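Side-chain contacts in FACT complex subunit SPT16 (Ashbya gossypii, PDB 6A8M), which probably acts, within the FACT complex, as a histone chaperone that destabilises and restores nucleosomes during transcription elongation, with roles in DNA replication and repair: residues N14-L17 with A18-D21; T50-H53 with N54-G58; A67-E71 with G72-I76; E119-V122 with E123-E127; L168-S171 with S172-A175. All blocks are in the same frame, centred on the assembly; numbering follows the deposited sequence.

Contact 1: residues N14-L17 with A18-D21; sequences NRLL and ALRD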
loop_
_atom_site.group_PDB
_atom_site.type_symbol
_atom_site.label_atom_id
_atom_site.label_comp_id
_atom_site.label_asym_id
_atom_site.label_seq_id
_atom_site.Cartn_x
_atom_site.Cartn_y
_atom_site.Cartn_z
ATOM N N ASN A 14 20.346 7.330 -0.539
ATOM C CA ASN A 14 19.479 8.499 -0.689
ATOM C C ASN A 14 18.309 8.456 0.284
ATOM O O ASN A 14 17.936 9.484 0.864
ATOM C CB ASN A 14 18.969 8.590 -2.125
ATOM C CG ASN A 14 20.043 9.026 -3.087
ATOM O OD1 ASN A 14 21.039 9.639 -2.685
ATOM N ND2 ASN A 14 19.858 8.714 -4.361
ATOM N N ARG A 15 17.740 7.274 0.500
ATOM C CA ARG A 15 16.551 7.170 1.343
ATOM C C ARG A 15 16.913 7.235 2.820
ATOM O O ARG A 15 16.205 7.868 3.613
ATOM C CB ARG A 15 15.789 5.882 1.003
ATOM C CG ARG A 15 15.249 5.911 -0.436
ATOM C CD ARG A 15 14.450 4.681 -0.812
ATOM N NE ARG A 15 14.017 4.715 -2.219
ATOM C CZ ARG A 15 13.477 3.686 -2.866
ATOM N NH1 ARG A 15 13.311 2.521 -2.253
ATOM N NH2 ARG A 15 13.148 3.803 -4.159
ATOM N N LEU A 16 18.013 6.586 3.202
ATOM C CA LEU A 16 18.487 6.684 4.581
ATOM C C LEU A 16 18.879 8.110 4.930
ATOM O O LEU A 16 18.546 8.599 6.015
ATOM C CB LEU A 16 19.666 5.743 4.815
ATOM C CG LEU A 16 20.173 5.763 6.265
ATOM C CD1 LEU A 16 19.034 5.364 7.213
ATOM C CD2 LEU A 16 21.364 4.831 6.453
ATOM N N LEU A 17 19.569 8.808 4.017
ATOM C CA LEU A 17 19.928 10.198 4.285
ATOM C C LEU A 17 18.695 11.097 4.305
ATOM O O LEU A 17 18.616 12.019 5.124
ATOM C CB LEU A 17 20.945 10.693 3.261
ATOM C CG LEU A 17 22.326 10.044 3.383
ATOM C CD1 LEU A 17 23.287 10.700 2.419
ATOM C CD2 LEU A 17 22.837 10.150 4.806
ATOM N N ALA A 18 17.706 10.827 3.444
ATOM C CA ALA A 18 16.449 11.579 3.524
ATOM C C ALA A 18 15.783 11.403 4.880
ATOM O O ALA A 18 15.275 12.369 5.461
ATOM C CB ALA A 18 15.495 11.159 2.409
ATOM N N LEU A 19 15.806 10.177 5.416
ATOM C CA LEU A 19 15.241 9.913 6.739
ATOM C C LEU A 19 16.006 10.651 7.828
ATOM O O LEU A 19 15.407 11.240 8.736
ATOM C CB LEU A 19 15.257 8.405 7.002
ATOM C CG LEU A 19 14.803 7.904 8.368
ATOM C CD1 LEU A 19 13.342 8.251 8.649
ATOM C CD2 LEU A 19 15.012 6.397 8.420
ATOM N N ARG A 20 17.338 10.613 7.761
ATOM C CA ARG A 20 18.164 11.387 8.682
ATOM C C ARG A 20 17.799 12.864 8.626
ATOM O O ARG A 20 17.604 13.508 9.660
ATOM C CB ARG A 20 19.641 11.185 8.327
ATOM C CG ARG A 20 20.625 11.738 9.335
ATOM C CD ARG A 20 20.991 13.164 9.049
ATOM N NE ARG A 20 21.610 13.307 7.737
ATOM C CZ ARG A 20 22.886 13.631 7.545
ATOM N NH1 ARG A 20 23.684 13.846 8.588
ATOM N NH2 ARG A 20 23.362 13.749 6.311
ATOM N N ASP A 21 17.703 13.414 7.416
ATOM C CA ASP A 21 17.435 14.843 7.273
ATOM C C ASP A 21 16.078 15.224 7.848
ATOM O O ASP A 21 15.938 16.284 8.467
ATOM C CB ASP A 21 17.530 15.241 5.803
ATOM C CG ASP A 21 18.940 15.146 5.280
ATOM O OD1 ASP A 21 19.864 15.149 6.119
ATOM O OD2 ASP A 21 19.122 15.057 4.051
#
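R20 doubles back beside L17, three residues earlier on helix 9-22, and the two side chains leave the helix in the same direction. The CB of R20 sits over the helix backbone, with R20 CB 3.5 Å from L17 O; that oxygen accepts the D21 amide, with D21 N 2.8 Å from L17 O. CG stands opposite the backbone N (chi1 -170°), and the chain then kinks at chi2 (-90°) and again at chi3, which brings the guanidinium round to L17 instead of letting it run straight out. R20 NE lies 3.0 Å from D21 OD1, a salt bridge between residues adjacent in sequence. At the tip, R20 NH2 comes to 3.9 Å from L17 CD2, the methyl meeting the guanidinium at a slant. R20 NH1 bonds to K70 O in the hairpin turn. This is the first helix of the N-terminal lobe of Spt16, and it packs over the sheet face that carries V68 and C73. Its backbone bonds run in the regular alpha pattern, for example 2.9 Å from R20 N to L16 O. On the buried side the branches of two leucines meet, L16 CD1 at 4.3 Å from L19 CD2, and L19 goes on to touch L52 of helix 48-57 and both L170 and L173 of helix 167-174. R15 points elsewhere, with a salt bridge to D178 and a hydrogen bond to W55 O.

Contact 2: residues T50-H53 with N54-G58; sequences TILH and NWLLG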
loop_
_atom_site.group_PDB
_atom_site.type_symbol
_atom_site.label_atom_id
_atom_site.label_comp_id
_atom_site.label_asym_id
_atom_site.label_seq_id
_atom_site.Cartn_x
_atom_site.Cartn_y
_atom_site.Cartn_z
ATOM N N THR A 50 8.381 -3.014 8.665
ATOM C CA THR A 50 8.541 -3.791 7.438
ATOM C C THR A 50 8.549 -2.895 6.217
ATOM O O THR A 50 9.363 -3.082 5.306
ATOM C CB THR A 50 7.424 -4.832 7.330
ATOM O OG1 THR A 50 7.504 -5.725 8.440
ATOM C CG2 THR A 50 7.531 -5.623 5.997
ATOM N N ILE A 51 7.645 -1.910 6.171
ATOM C CA ILE A 51 7.661 -0.959 5.062
ATOM C C ILE A 51 9.011 -0.256 5.004
ATOM O O ILE A 51 9.621 -0.137 3.939
ATOM C CB ILE A 51 6.499 0.042 5.199
ATOM C CG1 ILE A 51 5.162 -0.680 5.074
ATOM C CG2 ILE A 51 6.592 1.132 4.135
ATOM C CD1 ILE A 51 3.978 0.200 5.480
ATOM N N LEU A 52 9.509 0.197 6.164
ATOM C CA LEU A 52 10.795 0.879 6.204
ATOM C C LEU A 52 11.902 -0.001 5.630
ATOM O O LEU A 52 12.734 0.473 4.839
ATOM C CB LEU A 52 11.113 1.299 7.643
ATOM C CG LEU A 52 12.457 2.033 7.810
ATOM C CD1 LEU A 52 12.429 3.425 7.181
ATOM C CD2 LEU A 52 12.710 2.110 9.287
ATOM N N HIS A 53 11.909 -1.296 5.979
ATOM C CA HIS A 53 12.911 -2.198 5.406
ATOM C C HIS A 53 12.768 -2.286 3.898
ATOM O O HIS A 53 13.762 -2.216 3.166
ATOM C CB HIS A 53 12.811 -3.598 6.010
ATOM C CG HIS A 53 13.402 -3.694 7.374
ATOM N ND1 HIS A 53 14.044 -4.822 7.825
ATOM C CD2 HIS A 53 13.445 -2.802 8.391
ATOM C CE1 HIS A 53 14.467 -4.621 9.063
ATOM N NE2 HIS A 53 14.102 -3.406 9.434
ATOM N N ASN A 54 11.532 -2.428 3.419
ATOM C CA ASN A 54 11.317 -2.536 1.986
ATOM C C ASN A 54 11.778 -1.273 1.290
ATOM O O ASN A 54 12.360 -1.332 0.198
ATOM C CB ASN A 54 9.847 -2.813 1.698
ATOM C CG ASN A 54 9.451 -4.228 2.037
ATOM O OD1 ASN A 54 10.292 -5.125 2.048
ATOM N ND2 ASN A 54 8.163 -4.441 2.284
ATOM N N TRP A 55 11.556 -0.122 1.933
ATOM C CA TRP A 55 11.964 1.165 1.370
ATOM C C TRP A 55 13.482 1.329 1.388
ATOM O O TRP A 55 14.093 1.681 0.371
ATOM C CB TRP A 55 11.293 2.305 2.151
ATOM C CG TRP A 55 11.428 3.678 1.527
ATOM C CD1 TRP A 55 10.968 4.076 0.288
ATOM C CD2 TRP A 55 12.040 4.833 2.114
ATOM N NE1 TRP A 55 11.266 5.400 0.084
ATOM C CE2 TRP A 55 11.905 5.892 1.192
ATOM C CE3 TRP A 55 12.659 5.081 3.344
ATOM C CZ2 TRP A 55 12.404 7.170 1.441
ATOM C CZ3 TRP A 55 13.146 6.350 3.600
ATOM C CH2 TRP A 55 13.025 7.384 2.645
ATOM N N LEU A 56 14.118 1.073 2.533
ATOM C CA LEU A 56 15.559 1.311 2.610
ATOM C C LEU A 56 16.347 0.261 1.844
ATOM O O LEU A 56 17.341 0.586 1.173
ATOM C CB LEU A 56 16.017 1.320 4.074
ATOM C CG LEU A 56 15.603 2.474 4.984
ATOM C CD1 LEU A 56 16.134 2.152 6.368
ATOM C CD2 LEU A 56 16.114 3.836 4.500
ATOM N N LEU A 57 15.936 -1.006 1.961
ATOM C CA LEU A 57 16.743 -2.146 1.556
ATOM C C LEU A 57 16.188 -2.895 0.362
ATOM O O LEU A 57 16.956 -3.586 -0.318
ATOM C CB LEU A 57 16.876 -3.139 2.719
ATOM C CG LEU A 57 17.456 -2.525 3.987
ATOM C CD1 LEU A 57 17.221 -3.462 5.168
ATOM C CD2 LEU A 57 18.927 -2.213 3.803
ATOM N N GLY A 58 14.886 -2.775 0.089
ATOM C CA GLY A 58 14.236 -3.589 -0.918
ATOM C C GLY A 58 13.752 -4.925 -0.418
ATOM O O GLY A 58 13.082 -5.642 -1.171
#
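The W55 indole takes the L52 side chain at its edge, near the ring plane, with L52 CD1 4.2 Å from W55 CE3; W174 of helix 167-174 adds an edge-to-face ring contact. The H53 imidazole meets L57 CD1 at an oblique angle, and its ND1 accepts the backbone N-H of F61, which helps to fix the ring's rotation. A third flat group, the N54 amide, lies alongside T50, with N54 ND2 3.9 Å from T50 CG2. T50 CG2 stands anti to the backbone N (chi1, to OG1, -61°), facing N54, while OG1, beside that N, bonds to Y140 and E60. L52 and L56 run side by side one turn apart, L52 CG at 4.0 Å from L56 CD1. The last turn closes on H53 O, which accepts L57 N at 2.8 Å and, weakly, G58 N at 3.3 Å; G58 leaves the helix with a positive phi of 86°. Helix 48-57 is wedged in the lobe: L52 reaches L19 of helix 9-22 and F35 of strand 32-37, L56 packs on R15 and L16, and I51 and W55 touch L371 in the M24 metallopeptidase-like part of the chain, so this helix faces that part as well as its own sheet.

Contact 3: residues A67-E71 with G72-I76; sequences AVFKE and GCVVI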
loop_
_atom_site.group_PDB
_atom_site.type_symbol
_atom_site.label_atom_id
_atom_site.label_comp_id
_atom_site.label_asym_id
_atom_site.label_seq_id
_atom_site.Cartn_x
_atom_site.Cartn_y
_atom_site.Cartn_z
ATOM N N ALA A 67 18.672 1.816 14.109
ATOM C CA ALA A 67 18.501 3.063 14.837
ATOM C C ALA A 67 19.171 4.182 14.064
ATOM O O ALA A 67 20.245 3.986 13.490
ATOM C CB ALA A 67 19.081 2.979 16.246
ATOM N N VAL A 68 18.531 5.352 14.043
ATOM C CA VAL A 68 18.980 6.471 13.214
ATOM C C VAL A 68 19.239 7.679 14.102
ATOM O O VAL A 68 18.457 7.968 15.012
ATOM C CB VAL A 68 17.952 6.836 12.119
ATOM C CG1 VAL A 68 18.574 7.832 11.174
ATOM C CG2 VAL A 68 17.481 5.568 11.339
ATOM N N PHE A 69 20.341 8.383 13.825
ATOM C CA PHE A 69 20.770 9.563 14.570
ATOM C C PHE A 69 21.220 10.633 13.581
ATOM O O PHE A 69 21.404 10.365 12.391
ATOM C CB PHE A 69 21.929 9.237 15.527
ATOM C CG PHE A 69 21.686 8.041 16.392
ATOM C CD1 PHE A 69 21.969 6.762 15.938
ATOM C CD2 PHE A 69 21.197 8.196 17.679
ATOM C CE1 PHE A 69 21.732 5.661 16.742
ATOM C CE2 PHE A 69 20.974 7.105 18.482
ATOM C CZ PHE A 69 21.235 5.839 18.021
ATOM N N LYS A 70 21.441 11.856 14.084
ATOM C CA LYS A 70 22.009 12.899 13.226
ATOM C C LYS A 70 23.316 12.449 12.585
ATOM O O LYS A 70 23.536 12.655 11.380
ATOM C CB LYS A 70 22.244 14.188 14.018
ATOM C CG LYS A 70 23.065 15.228 13.223
ATOM C CD LYS A 70 23.261 16.561 13.944
ATOM C CE LYS A 70 24.216 17.438 13.103
ATOM N NZ LYS A 70 24.395 18.844 13.556
ATOM N N GLU A 71 24.195 11.826 13.359
ATOM C CA GLU A 71 25.555 11.573 12.896
ATOM C C GLU A 71 25.775 10.142 12.421
ATOM O O GLU A 71 26.902 9.801 12.032
ATOM C CB GLU A 71 26.571 11.911 14.001
ATOM C CG GLU A 71 26.297 13.213 14.772
ATOM C CD GLU A 71 26.616 14.493 13.992
ATOM O OE1 GLU A 71 26.793 15.545 14.652
ATOM O OE2 GLU A 71 26.693 14.458 12.737
ATOM N N GLY A 72 24.755 9.294 12.452
ATOM C CA GLY A 72 24.965 7.925 12.020
ATOM C C GLY A 72 23.754 7.038 12.202
ATOM O O GLY A 72 22.643 7.487 12.505
ATOM N N CYS A 73 24.004 5.751 11.982
ATOM C CA CYS A 73 22.965 4.738 11.985
ATOM C C CYS A 73 23.595 3.468 12.534
ATOM O O CYS A 73 24.745 3.162 12.215
ATOM C CB CYS A 73 22.399 4.518 10.569
ATOM S SG CYS A 73 21.342 3.078 10.361
ATOM N N VAL A 74 22.863 2.763 13.394
ATOM C CA VAL A 74 23.297 1.474 13.918
ATOM C C VAL A 74 22.342 0.426 13.379
ATOM O O VAL A 74 21.120 0.585 13.483
ATOM C CB VAL A 74 23.315 1.457 15.459
ATOM C CG1 VAL A 74 23.682 0.056 15.960
ATOM C CG2 VAL A 74 24.294 2.485 15.991
ATOM N N VAL A 75 22.895 -0.629 12.785
ATOM C CA VAL A 75 22.136 -1.802 12.367
ATOM C C VAL A 75 22.653 -2.982 13.176
ATOM O O VAL A 75 23.852 -3.277 13.139
ATOM C CB VAL A 75 22.293 -2.069 10.862
ATOM C CG1 VAL A 75 21.469 -3.261 10.441
ATOM C CG2 VAL A 75 21.919 -0.827 10.067
ATOM N N ILE A 76 21.760 -3.649 13.906
ATOM C CA ILE A 76 22.084 -4.883 14.619
ATOM C C ILE A 76 21.447 -6.008 13.827
ATOM O O ILE A 76 20.220 -6.048 13.676
ATOM C CB ILE A 76 21.562 -4.877 16.064
ATOM C CG1 ILE A 76 22.100 -3.675 16.843
ATOM C CG2 ILE A 76 21.884 -6.229 16.771
ATOM C CD1 ILE A 76 21.527 -3.551 18.249
#
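A67-E71 and G72-I76 form the tip of a beta hairpin, strands 64-68 and 72-77, in the six-stranded mixed sheet of the N-terminal lobe. A67 and V74 are an antiparallel hydrogen-bonded pair, with A67 N 2.8 Å from V74 O and V74 N 2.9 Å from A67 O. Next toward the turn comes V68 with C73, a non-hydrogen-bonded pair, where C73 CA makes a C-H...O contact of 3.2 Å to A67 O. The chain reverses through K70 and E71, whose backbone angles are close to those of a type I turn, and F69 N closes it on G72 O at 2.8 Å. G72 is fully extended (phi 176°), a conformation that glycine adopts readily. The F69 side chain lies back over the hairpin: its CG stands opposite the carbonyl carbon (chi1 -50°), which puts the ring edge against G72 O, in the ring plane and 3.6 Å from F69 CD1. Further out, the F69 ring passes V74 at a slant, F69 CE1 4.1 Å from V74 CG2. L121 and R124 of helix 113-128 cover this face of A67, F69 and V74, whereas V68 and C73 look to F23 and F100. Strands 32-37 and 101-106 flank the hairpin. In chemical terms the grip across the hairpin is mostly backbone. G72 O takes a hydrogen bond from F69 N that is bent at the hydrogen (146°) and also faces the ring's C-H edge, whose slight positive charge probably makes that approach mildly favourable.

Contact 4: residues E119-V122 with E123-E127; sequences EDLV and ERVRE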
loop_
_atom_site.group_PDB
_atom_site.type_symbol
_atom_site.label_atom_id
_atom_site.label_comp_id
_atom_site.label_asym_id
_atom_site.label_seq_id
_atom_site.Cartn_x
_atom_site.Cartn_y
_atom_site.Cartn_z
ATOM N N GLU A 119 21.788 -2.743 25.284
ATOM C CA GLU A 119 22.154 -1.816 26.350
ATOM C C GLU A 119 23.068 -0.716 25.819
ATOM O O GLU A 119 22.860 0.467 26.118
ATOM C CB GLU A 119 22.812 -2.575 27.510
ATOM C CG GLU A 119 21.813 -3.431 28.279
ATOM C CD GLU A 119 22.458 -4.500 29.151
ATOM O OE1 GLU A 119 23.690 -4.701 29.070
ATOM O OE2 GLU A 119 21.718 -5.144 29.928
ATOM N N ASP A 120 24.087 -1.096 25.033
ATOM C CA ASP A 120 24.933 -0.120 24.332
ATOM C C ASP A 120 24.095 0.861 23.524
ATOM O O ASP A 120 24.328 2.076 23.556
ATOM C CB ASP A 120 25.897 -0.824 23.380
ATOM C CG ASP A 120 26.923 -1.666 24.079
ATOM O OD1 ASP A 120 27.012 -1.600 25.325
ATOM O OD2 ASP A 120 27.636 -2.401 23.352
ATOM N N LEU A 121 23.120 0.346 22.769
ATOM C CA LEU A 121 22.321 1.218 21.916
ATOM C C LEU A 121 21.482 2.185 22.747
ATOM O O LEU A 121 21.382 3.369 22.411
ATOM C CB LEU A 121 21.439 0.385 20.993
ATOM C CG LEU A 121 20.536 1.287 20.145
ATOM C CD1 LEU A 121 21.346 2.006 19.068
ATOM C CD2 LEU A 121 19.405 0.524 19.584
ATOM N N VAL A 122 20.898 1.708 23.852
ATOM C CA VAL A 122 20.163 2.596 24.755
ATOM C C VAL A 122 21.054 3.736 25.258
ATOM O O VAL A 122 20.589 4.872 25.417
ATOM C CB VAL A 122 19.546 1.780 25.910
ATOM C CG1 VAL A 122 19.480 2.600 27.172
ATOM C CG2 VAL A 122 18.156 1.304 25.500
ATOM N N GLU A 123 22.344 3.470 25.497
ATOM C CA GLU A 123 23.248 4.549 25.895
ATOM C C GLU A 123 23.327 5.623 24.810
ATOM O O GLU A 123 23.251 6.828 25.096
ATOM C CB GLU A 123 24.644 4.001 26.208
ATOM C CG GLU A 123 24.721 3.060 27.414
ATOM C CD GLU A 123 24.230 3.697 28.706
ATOM O OE1 GLU A 123 24.948 4.554 29.270
ATOM O OE2 GLU A 123 23.127 3.326 29.162
ATOM N N ARG A 124 23.470 5.209 23.554
ATOM C CA ARG A 124 23.515 6.194 22.480
ATOM C C ARG A 124 22.181 6.930 22.344
ATOM O O ARG A 124 22.162 8.142 22.102
ATOM C CB ARG A 124 23.923 5.517 21.171
ATOM C CG ARG A 124 24.396 6.491 20.107
ATOM C CD ARG A 124 24.976 5.788 18.894
ATOM N NE ARG A 124 26.042 4.848 19.246
ATOM C CZ ARG A 124 26.939 4.390 18.376
ATOM N NH1 ARG A 124 26.895 4.796 17.108
ATOM N NH2 ARG A 124 27.879 3.539 18.768
ATOM N N VAL A 125 21.055 6.224 22.517
ATOM C CA VAL A 125 19.742 6.853 22.363
ATOM C C VAL A 125 19.525 7.931 23.423
ATOM O O VAL A 125 19.063 9.040 23.122
ATOM C CB VAL A 125 18.633 5.784 22.397
ATOM C CG1 VAL A 125 17.299 6.418 22.670
ATOM C CG2 VAL A 125 18.604 4.991 21.079
ATOM N N ARG A 126 19.853 7.627 24.681
ATOM C CA ARG A 126 19.609 8.604 25.742
ATOM C C ARG A 126 20.555 9.793 25.631
ATOM O O ARG A 126 20.191 10.911 26.010
ATOM C CB ARG A 126 19.720 7.934 27.111
ATOM C CG ARG A 126 21.119 7.460 27.503
ATOM C CD ARG A 126 21.064 6.618 28.775
ATOM N NE ARG A 126 22.388 6.316 29.324
ATOM C CZ ARG A 126 22.929 6.946 30.363
ATOM N NH1 ARG A 126 22.259 7.914 30.978
ATOM N NH2 ARG A 126 24.138 6.604 30.796
ATOM N N GLU A 127 21.759 9.576 25.104
ATOM C CA GLU A 127 22.663 10.691 24.842
ATOM C C GLU A 127 22.073 11.631 23.800
ATOM O O GLU A 127 22.202 12.855 23.913
ATOM C CB GLU A 127 24.024 10.160 24.384
ATOM C CG GLU A 127 24.968 11.227 23.845
ATOM C CD GLU A 127 25.234 12.332 24.856
ATOM O OE1 GLU A 127 25.273 12.041 26.078
ATOM O OE2 GLU A 127 25.396 13.497 24.428
HETATM O O HOH W 1 21.949 1.090 28.702
HETATM O O HOH W 2 26.298 2.807 21.308
#
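Two waters stitch E119 and D120 to E123 and R124, one turn on along the amphipathic helix 113-128 of the N-terminal lobe. Water 1 donates to E119 O at 2.8 Å and to E123 OE2 at 2.6 Å. Water 2 donates to D120 O and accepts from R124 NE, 2.9 Å away, so two backbone carbonyls already used by helix amides gain second partners. The other oxygen of E123 holds R126: R126 NH2 to E123 OE1 is a salt bridge of 2.7 Å with a fairly straight N-H (159°). R126 NH2 comes to the syn side of OE1, somewhat out of the carboxylate plane, while OE1 lies in the plane of the guanidinium. E123 gets there by bending at chi2 (-58°). Beyond this shell, R124 NH1 pairs with E103 on strand 101-106 and D120 OD1 with K116. The buried side of the helix is apolar, L121 CG standing 4.3 Å from V125 CG2; L121 also packs on W105 and W148, and V122 on V151 and A155 of helix 143-158. R126 starts from the crowded chi1 position, CG between backbone N and carbonyl carbon (68°), and that brings R126 CG to 3.4 Å from V122 O.

Contact 5: residues L168-S171 with S172-A175; sequences LGLS and SLWA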
loop_
_atom_site.group_PDB
_atom_site.type_symbol
_atom_site.label_atom_id
_atom_site.label_comp_id
_atom_site.label_asym_id
_atom_site.label_seq_id
_atom_site.Cartn_x
_atom_site.Cartn_y
_atom_site.Cartn_z
ATOM N N LEU A 168 3.085 9.665 10.897
ATOM C CA LEU A 168 2.856 10.761 9.959
ATOM C C LEU A 168 4.150 11.150 9.270
ATOM O O LEU A 168 4.168 11.405 8.058
ATOM C CB LEU A 168 2.251 11.972 10.679
ATOM C CG LEU A 168 2.100 13.266 9.859
ATOM C CD1 LEU A 168 1.149 13.079 8.675
ATOM C CD2 LEU A 168 1.604 14.423 10.732
ATOM N N GLY A 169 5.246 11.188 10.028
ATOM C CA GLY A 169 6.524 11.558 9.444
ATOM C C GLY A 169 6.979 10.577 8.380
ATOM O O GLY A 169 7.435 10.978 7.308
ATOM N N LEU A 170 6.873 9.277 8.664
ATOM C CA LEU A 170 7.266 8.294 7.661
ATOM C C LEU A 170 6.375 8.378 6.429
ATOM O O LEU A 170 6.860 8.280 5.293
ATOM C CB LEU A 170 7.236 6.891 8.269
ATOM C CG LEU A 170 8.312 6.616 9.335
ATOM C CD1 LEU A 170 8.095 5.292 10.044
ATOM C CD2 LEU A 170 9.716 6.692 8.773
ATOM N N SER A 171 5.069 8.571 6.626
ATOM C CA SER A 171 4.162 8.671 5.483
ATOM C C SER A 171 4.579 9.804 4.545
ATOM O O SER A 171 4.616 9.630 3.318
ATOM C CB SER A 171 2.733 8.877 5.978
ATOM O OG SER A 171 1.888 9.311 4.924
ATOM N N SER A 172 4.878 10.985 5.110
ATOM C CA SER A 172 5.334 12.109 4.293
ATOM C C SER A 172 6.663 11.802 3.612
ATOM O O SER A 172 6.883 12.183 2.459
ATOM C CB SER A 172 5.466 13.361 5.156
ATOM O OG SER A 172 4.241 13.634 5.806
ATOM N N LEU A 173 7.571 11.131 4.319
ATOM C CA LEU A 173 8.878 10.830 3.747
ATOM C C LEU A 173 8.766 9.863 2.572
ATOM O O LEU A 173 9.498 10.000 1.583
ATOM C CB LEU A 173 9.779 10.258 4.835
ATOM C CG LEU A 173 11.164 9.747 4.478
ATOM C CD1 LEU A 173 12.125 10.908 4.350
ATOM C CD2 LEU A 173 11.605 8.780 5.565
ATOM N N TRP A 174 7.853 8.887 2.660
ATOM C CA TRP A 174 7.683 7.813 1.668
ATOM C C TRP A 174 6.829 8.213 0.480
ATOM O O TRP A 174 6.783 7.467 -0.506
ATOM C CB TRP A 174 6.996 6.578 2.296
ATOM C CG TRP A 174 7.806 5.864 3.256
ATOM C CD1 TRP A 174 9.166 5.791 3.290
ATOM C CD2 TRP A 174 7.334 5.117 4.365
ATOM N NE1 TRP A 174 9.569 5.030 4.370
ATOM C CE2 TRP A 174 8.463 4.614 5.048
ATOM C CE3 TRP A 174 6.067 4.829 4.858
ATOM C CZ2 TRP A 174 8.355 3.825 6.189
ATOM C CZ3 TRP A 174 5.962 4.035 5.978
ATOM C CH2 TRP A 174 7.107 3.549 6.639
ATOM N N ALA A 175 6.119 9.337 0.562
ATOM C CA ALA A 175 5.005 9.589 -0.349
ATOM C C ALA A 175 5.463 9.637 -1.807
ATOM O O ALA A 175 4.888 8.974 -2.679
ATOM C CB ALA A 175 4.326 10.908 0.035
#
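S172 N donates to L168 O at 3.1 Å with a nearly straight N-H (168°), and S172 OG lies 3.2 Å from the same L168 O. S171 OG, in contrast, points off helix 167-174 to D375 and R387, both in the M24 metallopeptidase-like part of the chain. The last turn of the helix is tied by W174 N to L170 O, 2.9 Å apart. That same carbonyl oxygen lies over one face of the W174 indole, 3.1 Å above its plane and displaced toward the rim. Farther along the same face comes a CH-pi contact: L170 CB stands 3.8 Å from the centroid of the six-membered ring of W174, 12° off its normal. With CG of both anti to the carbonyl carbon, beside the backbone N (W174 chi1 -69°), L170 and W174 leave the helix side by side. L170 CD2 also meets L173 CD2 at 4.3 Å, on the side toward L19 of helix 9-22. The chemistry divides the helix: serines hold the polar flank, with S171 linking it to the peptidase-like part, while leucines and the indole pack helix 167-174 against helices 9-22 and 48-57, where hydrophobic burial rather than charge does the holding.

Overall arrangement
Contacts 1, 2 and 5 belong to three helices that pack on one another, with L19, L52, W55, L173 and W174 at their meeting points. Of these three, contacts 2 and 5 are the more buried, their centres each about 13 Å from the chain's centre, and also touch the M24 part; their chemistry is chiefly aromatic and aliphatic. Contact 3, a buried hairpin held by backbone bonds, lies between contact 1, reached through R20 and K70, and contact 4, which covers its other face through L121 and R124. Contact 4 is the most peripheral, its centre about 33 Å from the chain's centre, and adds waters and salt bridges on its outer side to an apolar inner side.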